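Local coordinates for alginate lyase, family PL7 (Zobellia galactanivorans, PDB 3ZPY), which probably cleaves alginate, the uronic acid polysaccharide of brown algae, with this piece of the protein being its catalytic domain, at residues A[141-146]-A[222-227]; A[147-152]-A[232-237]; A[174-177]-A[181-184]; A[62-67]-A[108-113]. All blocks are in the same frame, centred on the assembly; numbering follows the deposited sequence.

Interaction 1: residues A[141-146]-A[222-227]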
loop_
_atom_site.group_PDB
_atom_site.type_symbol
_atom_site.label_atom_id
_atom_site.label_comp_id
_atom_site.label_asym_id
_atom_site.label_seq_id
_atom_site.Cartn_x
_atom_site.Cartn_y
_atom_site.Cartn_z
ATOM N N ARG A 141 6.565 5.376 -0.666
ATOM C CA ARG A 141 5.205 5.100 -1.095
ATOM C C ARG A 141 5.144 5.170 -2.608
ATOM O O ARG A 141 5.506 6.196 -3.199
ATOM C CB ARG A 141 4.265 6.140 -0.511
ATOM C CG ARG A 141 4.021 5.937 0.980
ATOM C CD ARG A 141 2.777 6.719 1.450
ATOM N NE ARG A 141 2.802 8.149 1.110
ATOM C CZ ARG A 141 3.436 9.068 1.818
ATOM N NH1 ARG A 141 4.166 8.742 2.876
ATOM N NH2 ARG A 141 3.403 10.354 1.432
ATOM N N VAL A 142 4.641 4.090 -3.254
ATOM C CA VAL A 142 4.486 4.016 -4.705
ATOM C C VAL A 142 3.018 4.334 -4.984
ATOM O O VAL A 142 2.155 3.629 -4.463
ATOM C CB VAL A 142 4.852 2.598 -5.131
ATOM C CG1 VAL A 142 4.643 2.474 -6.641
ATOM C CG2 VAL A 142 6.284 2.216 -4.754
ATOM N N GLN A 143 2.779 5.405 -5.757
ATOM C CA GLN A 143 1.432 5.952 -5.835
ATOM C C GLN A 143 1.104 6.282 -7.282
ATOM O O GLN A 143 1.961 6.485 -8.090
ATOM C CB GLN A 143 1.308 7.273 -5.051
ATOM C CG GLN A 143 1.741 7.056 -3.578
ATOM C CD GLN A 143 2.116 8.256 -2.873
ATOM O OE1 GLN A 143 1.720 8.466 -1.710
ATOM N NE2 GLN A 143 2.985 9.033 -3.524
ATOM N N PHE A 144 -0.202 6.276 -7.588
ATOM C CA PHE A 144 -0.715 6.985 -8.757
ATOM C C PHE A 144 -1.516 8.228 -8.306
ATOM O O PHE A 144 -2.299 8.118 -7.372
ATOM C CB PHE A 144 -1.605 6.093 -9.635
ATOM C CG PHE A 144 -0.885 5.062 -10.441
ATOM C CD1 PHE A 144 0.465 5.150 -10.829
ATOM C CD2 PHE A 144 -1.654 4.013 -10.933
ATOM C CE1 PHE A 144 1.029 4.115 -11.584
ATOM C CE2 PHE A 144 -1.118 3.013 -11.716
ATOM C CZ PHE A 144 0.249 3.085 -12.050
ATOM N N ILE A 145 -1.285 9.322 -9.031
ATOM C CA ILE A 145 -1.927 10.565 -8.773
ATOM C C ILE A 145 -2.607 11.042 -10.067
ATOM O O ILE A 145 -2.025 10.971 -11.165
ATOM C CB ILE A 145 -0.943 11.620 -8.225
ATOM C CG1 ILE A 145 -1.709 12.935 -7.889
ATOM C CG2 ILE A 145 0.240 11.886 -9.197
ATOM C CD1 ILE A 145 -0.928 13.794 -6.957
ATOM N N GLY A 146 -3.821 11.548 -9.918
ATOM C CA GLY A 146 -4.630 12.012 -11.054
ATOM C C GLY A 146 -5.785 12.862 -10.639
ATOM O O GLY A 146 -5.664 13.641 -9.688
ATOM N N TYR A 222 -3.683 2.176 0.153
ATOM C CA TYR A 222 -3.536 3.199 1.225
ATOM C C TYR A 222 -3.922 4.470 0.561
ATOM O O TYR A 222 -3.182 5.019 -0.227
ATOM C CB TYR A 222 -2.053 3.162 1.703
ATOM C CG TYR A 222 -1.675 4.097 2.838
ATOM C CD1 TYR A 222 -2.608 4.598 3.740
ATOM C CD2 TYR A 222 -0.317 4.356 3.019
ATOM C CE1 TYR A 222 -2.196 5.439 4.762
ATOM C CE2 TYR A 222 0.092 5.160 3.997
ATOM C CZ TYR A 222 -0.843 5.679 4.908
ATOM O OH TYR A 222 -0.476 6.509 6.036
ATOM N N LEU A 223 -5.083 5.035 0.918
ATOM C CA LEU A 223 -5.466 6.333 0.265
ATOM C C LEU A 223 -4.551 7.397 0.724
ATOM O O LEU A 223 -3.942 7.299 1.819
ATOM C CB LEU A 223 -6.926 6.718 0.582
ATOM C CG LEU A 223 -7.994 5.706 0.163
ATOM C CD1 LEU A 223 -9.388 6.317 0.339
ATOM C CD2 LEU A 223 -7.792 5.196 -1.253
ATOM N N GLN A 224 -4.433 8.434 -0.097
ATOM C CA GLN A 224 -3.615 9.618 0.171
ATOM C C GLN A 224 -4.372 10.923 0.060
ATOM O O GLN A 224 -5.368 10.955 -0.636
ATOM C CB GLN A 224 -2.268 9.622 -0.584
ATOM C CG GLN A 224 -1.365 8.493 -0.199
ATOM C CD GLN A 224 -0.662 8.791 1.144
ATOM O OE1 GLN A 224 0.010 9.794 1.245
ATOM N NE2 GLN A 224 -0.888 7.988 2.172
ATOM N N SER A 225 -3.905 11.954 0.761
ATOM C CA SER A 225 -4.519 13.280 0.655
ATOM C C SER A 225 -5.991 13.350 1.013
ATOM O O SER A 225 -6.755 14.198 0.475
ATOM C CB SER A 225 -4.225 13.895 -0.772
ATOM O OG SER A 225 -2.876 14.003 -1.040
ATOM N N VAL A 226 -6.405 12.489 1.931
ATOM C CA VAL A 226 -7.835 12.404 2.383
ATOM C C VAL A 226 -7.936 12.544 3.891
ATOM O O VAL A 226 -8.928 12.171 4.484
ATOM C CB VAL A 226 -8.608 11.201 1.823
ATOM C CG1 VAL A 226 -8.836 11.468 0.339
ATOM C CG2 VAL A 226 -7.912 9.846 2.171
ATOM N N LYS A 227 -6.909 13.158 4.463
ATOM C CA LYS A 227 -6.915 13.398 5.909
ATOM C C LYS A 227 -8.109 14.278 6.232
ATOM O O LYS A 227 -8.291 15.371 5.640
ATOM C CB LYS A 227 -5.603 14.050 6.363
ATOM C CG LYS A 227 -4.396 13.120 6.200
ATOM C CD LYS A 227 -3.194 13.578 7.017
ATOM C CE LYS A 227 -2.032 12.577 6.930
ATOM N NZ LYS A 227 -0.849 12.944 7.772
HETATM O O HOH W 1 1.529 11.205 -0.570
#

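Interaction 2: residues A[147-152]-A[232-237]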
loop_
_atom_site.group_PDB
_atom_site.type_symbol
_atom_site.label_atom_id
_atom_site.label_comp_id
_atom_site.label_asym_id
_atom_site.label_seq_id
_atom_site.Cartn_x
_atom_site.Cartn_y
_atom_site.Cartn_z
ATOM N N GLU A 147 -6.887 12.794 -11.356
ATOM C CA GLU A 147 -8.011 13.661 -11.048
ATOM C C GLU A 147 -8.897 13.053 -9.963
ATOM O O GLU A 147 -8.872 11.822 -9.725
ATOM C CB GLU A 147 -8.899 13.781 -12.294
ATOM C CG GLU A 147 -8.229 14.406 -13.483
ATOM C CD GLU A 147 -8.933 13.883 -14.708
ATOM O OE1 GLU A 147 -10.072 14.379 -14.949
ATOM O OE2 GLU A 147 -8.404 12.962 -15.386
ATOM N N GLU A 148 -9.678 13.917 -9.310
ATOM C CA GLU A 148 -10.590 13.427 -8.267
ATOM C C GLU A 148 -11.556 12.418 -8.927
ATOM O O GLU A 148 -12.074 12.633 -10.015
ATOM C CB GLU A 148 -11.378 14.535 -7.640
ATOM C CG GLU A 148 -12.136 15.441 -8.655
ATOM C CD GLU A 148 -11.278 16.554 -9.275
ATOM O OE1 GLU A 148 -10.014 16.480 -9.232
ATOM O OE2 GLU A 148 -11.901 17.512 -9.834
ATOM N N ASN A 149 -11.767 11.316 -8.215
ATOM C CA ASN A 149 -12.704 10.248 -8.761
ATOM C C ASN A 149 -12.344 9.781 -10.146
ATOM O O ASN A 149 -13.266 9.258 -10.825
ATOM C CB ASN A 149 -14.160 10.722 -8.641
ATOM C CG ASN A 149 -14.433 11.108 -7.214
ATOM O OD1 ASN A 149 -15.006 12.169 -6.984
ATOM N ND2 ASN A 149 -14.072 10.200 -6.283
ATOM N N GLN A 150 -11.053 9.849 -10.492
ATOM C CA GLN A 150 -10.705 9.366 -11.865
ATOM C C GLN A 150 -10.997 7.867 -12.064
ATOM O O GLN A 150 -10.560 7.016 -11.226
ATOM C CB GLN A 150 -9.240 9.679 -12.157
ATOM C CG GLN A 150 -8.907 9.517 -13.648
ATOM C CD GLN A 150 -7.526 9.966 -14.023
ATOM O OE1 GLN A 150 -6.862 10.742 -13.244
ATOM N NE2 GLN A 150 -7.044 9.515 -15.125
ATOM N N SER A 151 -11.695 7.506 -13.149
ATOM C CA SER A 151 -12.137 6.183 -13.418
ATOM C C SER A 151 -11.414 5.514 -14.599
ATOM O O SER A 151 -11.590 4.324 -14.867
ATOM C CB SER A 151 -13.676 6.240 -13.591
ATOM O OG SER A 151 -13.966 7.159 -14.636
ATOM N N SER A 152 -10.646 6.287 -15.380
ATOM C CA SER A 152 -9.941 5.735 -16.589
ATOM C C SER A 152 -8.892 6.720 -16.955
ATOM O O SER A 152 -8.899 7.871 -16.495
ATOM C CB SER A 152 -10.952 5.631 -17.675
ATOM O OG SER A 152 -11.344 6.896 -18.136
ATOM N N THR A 232 -18.202 10.220 1.259
ATOM C CA THR A 232 -19.128 10.618 0.166
ATOM C C THR A 232 -19.514 9.443 -0.749
ATOM O O THR A 232 -20.356 9.660 -1.622
ATOM C CB THR A 232 -18.485 11.690 -0.706
ATOM O OG1 THR A 232 -17.272 11.122 -1.280
ATOM C CG2 THR A 232 -18.187 12.983 0.137
ATOM N N GLY A 233 -18.846 8.283 -0.610
ATOM C CA GLY A 233 -18.999 7.192 -1.564
ATOM C C GLY A 233 -17.748 7.215 -2.486
ATOM O O GLY A 233 -17.497 6.341 -3.195
ATOM N N SER A 234 -16.941 8.285 -2.488
ATOM C CA SER A 234 -15.709 8.331 -3.304
ATOM C C SER A 234 -14.713 7.251 -2.747
ATOM O O SER A 234 -14.594 7.022 -1.538
ATOM C CB SER A 234 -15.035 9.649 -3.055
ATOM O OG SER A 234 -13.741 9.767 -3.596
ATOM N N TYR A 235 -14.000 6.572 -3.618
ATOM C CA TYR A 235 -13.204 5.411 -3.212
ATOM C C TYR A 235 -12.005 5.277 -4.155
ATOM O O TYR A 235 -12.040 5.813 -5.307
ATOM C CB TYR A 235 -14.021 4.074 -3.127
ATOM C CG TYR A 235 -14.529 3.601 -4.488
ATOM C CD1 TYR A 235 -15.612 4.233 -5.096
ATOM C CD2 TYR A 235 -13.780 2.701 -5.240
ATOM C CE1 TYR A 235 -16.068 3.780 -6.378
ATOM C CE2 TYR A 235 -14.202 2.259 -6.506
ATOM C CZ TYR A 235 -15.323 2.847 -7.066
ATOM O OH TYR A 235 -15.723 2.417 -8.314
ATOM N N GLY A 236 -11.022 4.495 -3.717
ATOM C CA GLY A 236 -10.010 4.000 -4.655
ATOM C C GLY A 236 -10.094 2.483 -4.704
ATOM O O GLY A 236 -10.644 1.831 -3.797
ATOM N N LEU A 237 -9.610 1.927 -5.833
ATOM C CA LEU A 237 -9.662 0.504 -6.026
ATOM C C LEU A 237 -8.333 0.051 -6.672
ATOM O O LEU A 237 -7.978 0.547 -7.696
ATOM C CB LEU A 237 -10.838 0.149 -6.924
ATOM C CG LEU A 237 -11.093 -1.346 -7.124
ATOM C CD1 LEU A 237 -11.370 -2.096 -5.819
ATOM C CD2 LEU A 237 -12.221 -1.630 -8.134
#

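Interaction 3: residues A[174-177]-A[181-184]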
loop_
_atom_site.group_PDB
_atom_site.type_symbol
_atom_site.label_atom_id
_atom_site.label_comp_id
_atom_site.label_asym_id
_atom_site.label_seq_id
_atom_site.Cartn_x
_atom_site.Cartn_y
_atom_site.Cartn_z
ATOM N N SER A 174 5.441 10.839 -15.780
ATOM C CA SER A 174 4.316 10.639 -16.730
ATOM C C SER A 174 4.216 9.279 -17.412
ATOM O O SER A 174 5.197 8.531 -17.443
ATOM C CB SER A 174 4.353 11.765 -17.753
ATOM O OG SER A 174 4.412 12.998 -17.021
ATOM N N GLY A 175 3.034 9.032 -17.998
ATOM C CA GLY A 175 2.873 7.946 -18.956
ATOM C C GLY A 175 2.320 6.671 -18.337
ATOM O O GLY A 175 2.415 5.612 -18.932
ATOM N N TYR A 176 1.673 6.757 -17.199
ATOM C CA TYR A 176 1.022 5.651 -16.570
ATOM C C TYR A 176 -0.516 5.706 -16.825
ATOM O O TYR A 176 -1.072 6.753 -17.236
ATOM C CB TYR A 176 1.359 5.571 -15.058
ATOM C CG TYR A 176 2.839 5.276 -14.902
ATOM C CD1 TYR A 176 3.816 6.304 -15.006
ATOM C CD2 TYR A 176 3.273 3.941 -14.738
ATOM C CE1 TYR A 176 5.179 6.005 -15.000
ATOM C CE2 TYR A 176 4.596 3.658 -14.638
ATOM C CZ TYR A 176 5.527 4.702 -14.758
ATOM O OH TYR A 176 6.876 4.362 -14.723
ATOM N N SER A 177 -1.184 4.618 -16.479
ATOM C CA SER A 177 -2.664 4.659 -16.687
ATOM C C SER A 177 -3.374 3.753 -15.751
ATOM O O SER A 177 -2.854 2.761 -15.268
ATOM C CB SER A 177 -3.194 4.595 -18.113
ATOM O OG SER A 177 -2.813 3.388 -18.608
ATOM N N THR A 181 -2.147 -3.172 -16.486
ATOM C CA THR A 181 -1.336 -4.098 -15.646
ATOM C C THR A 181 0.101 -3.637 -15.664
ATOM O O THR A 181 0.728 -3.414 -16.728
ATOM C CB THR A 181 -1.480 -5.491 -16.268
ATOM O OG1 THR A 181 -2.812 -5.822 -15.958
ATOM C CG2 THR A 181 -0.519 -6.493 -15.568
ATOM N N TYR A 182 0.645 -3.558 -14.437
ATOM C CA TYR A 182 2.105 -3.295 -14.286
ATOM C C TYR A 182 2.648 -4.432 -13.424
ATOM O O TYR A 182 2.112 -4.734 -12.343
ATOM C CB TYR A 182 2.348 -1.967 -13.564
ATOM C CG TYR A 182 1.893 -0.840 -14.394
ATOM C CD1 TYR A 182 2.668 -0.344 -15.441
ATOM C CD2 TYR A 182 0.625 -0.240 -14.133
ATOM C CE1 TYR A 182 2.236 0.717 -16.212
ATOM C CE2 TYR A 182 0.121 0.800 -14.942
ATOM C CZ TYR A 182 0.963 1.288 -15.947
ATOM O OH TYR A 182 0.528 2.336 -16.713
ATOM N N ASN A 183 3.747 -5.003 -13.889
ATOM C CA ASN A 183 4.539 -5.890 -13.041
ATOM C C ASN A 183 5.575 -5.110 -12.246
ATOM O O ASN A 183 6.534 -4.564 -12.863
ATOM C CB ASN A 183 5.245 -6.967 -13.861
ATOM C CG ASN A 183 4.237 -7.850 -14.607
ATOM O OD1 ASN A 183 3.260 -8.357 -13.982
ATOM N ND2 ASN A 183 4.442 -8.059 -15.910
ATOM N N CYS A 184 5.359 -4.956 -10.927
ATOM C CA CYS A 184 6.160 -4.019 -10.111
ATOM C C CYS A 184 7.177 -4.815 -9.342
ATOM O O CYS A 184 6.904 -5.947 -8.902
ATOM C CB CYS A 184 5.260 -3.306 -9.086
ATOM S SG CYS A 184 3.873 -2.420 -9.786
HETATM O O HOH W 2 1.732 2.814 -19.007
#

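Interaction 4: residues A[62-67]-A[108-113]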
loop_
_atom_site.group_PDB
_atom_site.type_symbol
_atom_site.label_atom_id
_atom_site.label_comp_id
_atom_site.label_asym_id
_atom_site.label_seq_id
_atom_site.Cartn_x
_atom_site.Cartn_y
_atom_site.Cartn_z
ATOM N N CYS A 62 -10.967 0.998 -0.739
ATOM C CA CYS A 62 -10.939 1.881 0.448
ATOM C C CYS A 62 -11.600 3.195 0.095
ATOM O O CYS A 62 -11.552 3.633 -1.062
ATOM C CB CYS A 62 -9.446 2.012 0.941
ATOM S SG CYS A 62 -9.303 2.818 2.533
ATOM N N TYR A 63 -12.200 3.839 1.084
ATOM C CA TYR A 63 -13.096 4.944 0.797
ATOM C C TYR A 63 -12.604 6.196 1.484
ATOM O O TYR A 63 -12.106 6.125 2.615
ATOM C CB TYR A 63 -14.558 4.669 1.302
ATOM C CG TYR A 63 -15.131 3.415 0.710
ATOM C CD1 TYR A 63 -14.715 2.149 1.186
ATOM C CD2 TYR A 63 -16.150 3.493 -0.274
ATOM C CE1 TYR A 63 -15.171 0.974 0.646
ATOM C CE2 TYR A 63 -16.644 2.278 -0.829
ATOM C CZ TYR A 63 -16.212 1.056 -0.277
ATOM O OH TYR A 63 -16.646 -0.115 -0.876
ATOM N N ARG A 64 -12.739 7.321 0.786
ATOM C CA ARG A 64 -12.533 8.646 1.404
ATOM C C ARG A 64 -13.387 8.706 2.668
ATOM O O ARG A 64 -14.582 8.322 2.674
ATOM C CB ARG A 64 -13.106 9.672 0.391
ATOM C CG ARG A 64 -12.900 11.157 0.769
ATOM C CD ARG A 64 -13.525 12.020 -0.330
ATOM N NE ARG A 64 -13.097 13.433 -0.274
ATOM C CZ ARG A 64 -13.809 14.437 0.227
ATOM N NH1 ARG A 64 -14.923 14.230 0.919
ATOM N NH2 ARG A 64 -13.389 15.685 0.053
ATOM N N GLY A 65 -12.770 9.175 3.777
ATOM C CA GLY A 65 -13.552 9.382 5.033
ATOM C C GLY A 65 -13.903 8.077 5.760
ATOM O O GLY A 65 -14.615 8.165 6.722
ATOM N N LEU A 66 -13.430 6.895 5.270
ATOM C CA LEU A 66 -13.742 5.638 5.892
ATOM C C LEU A 66 -13.193 5.637 7.317
ATOM O O LEU A 66 -11.986 5.837 7.557
ATOM C CB LEU A 66 -13.134 4.539 5.097
ATOM C CG LEU A 66 -13.481 3.060 5.459
ATOM C CD1 LEU A 66 -14.991 2.789 5.332
ATOM C CD2 LEU A 66 -12.663 2.001 4.681
ATOM N N GLY A 67 -14.070 5.372 8.281
ATOM C CA GLY A 67 -13.624 5.352 9.658
ATOM C C GLY A 67 -13.246 6.755 10.190
ATOM O O GLY A 67 -12.602 6.849 11.228
ATOM N N LEU A 108 -9.512 6.180 -8.666
ATOM C CA LEU A 108 -8.903 7.075 -7.652
ATOM C C LEU A 108 -10.023 7.715 -6.830
ATOM O O LEU A 108 -11.160 7.929 -7.312
ATOM C CB LEU A 108 -8.112 8.212 -8.317
ATOM C CG LEU A 108 -6.876 7.699 -9.044
ATOM C CD1 LEU A 108 -6.206 8.869 -9.742
ATOM C CD2 LEU A 108 -5.977 6.860 -8.178
ATOM N N PRO A 109 -9.693 8.072 -5.556
ATOM C CA PRO A 109 -10.624 8.771 -4.702
ATOM C C PRO A 109 -10.559 10.271 -4.987
ATOM O O PRO A 109 -9.979 10.695 -6.029
ATOM C CB PRO A 109 -10.146 8.373 -3.306
ATOM C CG PRO A 109 -8.607 8.418 -3.496
ATOM C CD PRO A 109 -8.453 7.681 -4.844
ATOM N N GLN A 110 -11.138 11.095 -4.059
ATOM C CA GLN A 110 -11.141 12.576 -4.221
ATOM C C GLN A 110 -10.460 13.093 -2.975
ATOM O O GLN A 110 -10.910 12.746 -1.818
ATOM C CB GLN A 110 -12.543 13.056 -4.308
ATOM C CG GLN A 110 -12.661 14.598 -4.231
ATOM C CD GLN A 110 -14.067 15.029 -4.423
ATOM O OE1 GLN A 110 -14.890 14.276 -4.903
ATOM N NE2 GLN A 110 -14.367 16.259 -4.053
ATOM N N ASP A 111 -9.436 13.924 -3.175
ATOM C CA ASP A 111 -8.743 14.627 -2.069
ATOM C C ASP A 111 -9.705 15.349 -1.166
ATOM O O ASP A 111 -10.809 15.775 -1.571
ATOM C CB ASP A 111 -7.840 15.702 -2.697
ATOM C CG ASP A 111 -6.577 15.088 -3.405
ATOM O OD1 ASP A 111 -6.480 13.816 -3.509
ATOM O OD2 ASP A 111 -5.739 15.975 -3.781
ATOM N N THR A 112 -9.272 15.579 0.092
ATOM C CA THR A 112 -10.046 16.414 1.053
ATOM C C THR A 112 -10.396 17.755 0.437
ATOM O O THR A 112 -11.538 18.209 0.565
ATOM C CB THR A 112 -9.220 16.629 2.341
ATOM O OG1 THR A 112 -8.985 15.325 2.874
ATOM C CG2 THR A 112 -10.038 17.476 3.394
ATOM N N ASP A 113 -9.424 18.354 -0.258
ATOM C CA ASP A 113 -9.595 19.674 -0.861
ATOM C C ASP A 113 -10.365 19.626 -2.160
ATOM O O ASP A 113 -10.534 20.663 -2.750
ATOM C CB ASP A 113 -8.257 20.432 -1.066
ATOM C CG ASP A 113 -7.330 19.762 -2.114
ATOM O OD1 ASP A 113 -7.868 18.997 -2.960
ATOM O OD2 ASP A 113 -6.085 20.089 -2.120
#

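Interaction 1: residues A[141-146]-A[222-227]
Gln224 and Arg141 cover the most surface here, their flat ends meeting with amide and guanidinium planes 29° apart. A bend at chi3 (-54°) turns the arginine toward its neighbours: NE donates to Gln143 OE1 (3.0 Å), coming from above the carbonyl plane of that amide. Gln143 OE1 also sits 3.4 Å from Gln224 CG, the two glutamine side chains crossing at about a right angle. One water ties the three ends together. It accepts from Arg141 NH2 and donates to Gln143 OE1 and to Gln224 OE1, the last at 2.8 Å. On the other side of the contact, Gln224 NE2 lies 3.5 Å above the ring plane of Tyr222, over its centre, while Arg141 CD touches CE2 of that ring at 4.0 Å. Arg141 also makes salt bridges with Asp138 and Glu165, and Gln143 NE2 bonds to Ser160 and Lys158. A leucine in place of Arg141 would probably leave both carboxylates without their mate and the shared water short of a donor. Strand 117-125 runs between the two segments, and the Tyr-Leu-Gln of 222-224 matches the end of the C-terminal PL7 signature, consistent with the substrate cleft of this beta-jelly-roll family.

Interaction 2: residues A[147-152]-A[232-237]
A type II beta turn, Glu147 to Gln150, brings Asn149 against Ser234 at one end of the beta sandwich, just where the chain enters strand 235-247. Asn149 is the third residue of the turn and has the positive phi (54°) that this position calls for. Its CG stands anti to the carbonyl carbon, chi1 -54°, which carries the amide across to the serine. The amide atom modelled as ND2 lies 2.7 Å from Ser234 OG, but the amide may well be turned over, and the identity of the atom facing the hydroxyl is doubtful.

Each side is braced from within. In the turn, Gln150 N bonds back to Glu147 O (3.0 Å), and the extended Gln150 side chain doubles the closure: OE1 accepts from Glu147 N at 2.8 Å, a nearly straight bond, while NE2 donates to Ser152 O at 2.8 Å and also to Ser154 O. Opposite, Thr232 OG1 accepts from Ser234 N (3.1 Å), an ST turn that sets the serine in place.

Backbone bonds run from Asn149 to Pro109, from Gln150 to Leu108 and from Ser234 to Arg64. The contact thus joins a loop after strand 138-146 of one sheet to the start of strand 235-247 in the other, at one end of the two-sheet jelly roll of this lyase family.

Interaction 3: residues A[174-177]-A[181-184]
Tyr182 OH is gripped from two directions: Ser177 N donates to it at 2.9 Å, in a somewhat bent bond, and a water sits 2.6 Å from it near the plane of the ring. The same water donates to Gly175 O (2.9 Å), so the phenol is tied to the backbone of strand 174-177 both directly and through solvent. With CG anti to its carbonyl carbon, chi1 -66°, Tyr182 points its ring across the gap so that the hydroxyl arrives close to Tyr176 CA, 3.4 Å away. Ser177 O approaches the edge of this ring, 3.6 Å from CE2, and the Tyr176 ring lies against it obliquely. CD2 of Tyr176 meets CE1 of Tyr182 at 3.7 Å, with the ring planes 45° apart. The Ser177 hydroxyl turns to Thr180 in the connecting residues. Behind Tyr182 stand Val103 and Met197 of its own sheet; Tyr176 rests on Val155 and Leu157 of the other. Three residues link the segments, whose axes are 11.0 Å apart and inclined at 106°, too steep and too far for strand pairing. This is a beta arch, the short connection by which a beta sandwich passes from one sheet to the next.

Interaction 4: residues A[62-67]-A[108-113]
Arg64 spends its guanidinium on main-chain oxygens. NE donates to Gln110 O at 2.8 Å, somewhat bent (135°) and reaching that oxygen from above its carbonyl plane. NH2 donates to Asp111 O at 3.0 Å along a far straighter path, 167°. Both acceptors lie at the edge of the guanidinium, in its plane. Thr112 O is a further oxygen close by, 3.2 Å from NH2, and NH1 finds its acceptor in Ser230 O. The side chain is stretched out from CG to NE, with CG anti to the backbone N (chi1 -175°), which is how it spans to the 108-113 loop; on the way NE passes Gln110 CB at 4.1 Å. The base of Arg64 is held by a type II turn, closed by Leu66 N on Tyr63 O (3.1 Å). Across the contact, Thr112 OG1 is satisfied by Lys227 O, and the Asp111 side chain leaves its backbone away from the arginine. A methionine at Arg64 would probably leave the carbonyls of Gln110 and Asp111 without these donors and the loop freer to shift. Within this contact the buried positive charge is met by carbonyl oxygens and not by a carboxylate, so their dipoles probably offset it, and the directional N-H bonds are likely to hold the loop backbone to its path.

Interactions 1, 2 and 4 cluster at one end of the sandwich, and the 108-113 loop of interaction 4 connects the others. Its centre is about 8 Å from that of interaction 2, with Gly236 N 2.8 Å from Cys62 O and Leu108 N 2.9 Å from Gln150 O. Toward interaction 1, about 10 Å between centres, Thr112 N lies 2.9 Å from Ser225 O. Interaction 3 sits farther along, about 15 Å from interaction 1 between centres, but Phe144 CZ packs on Tyr182 CE2 at 3.7 Å, on the core side of strand 138-146. Interaction 1 probably faces the substrate cleft; the sodium ion is bound by other residues, Thr35, Ala37 and Ile40.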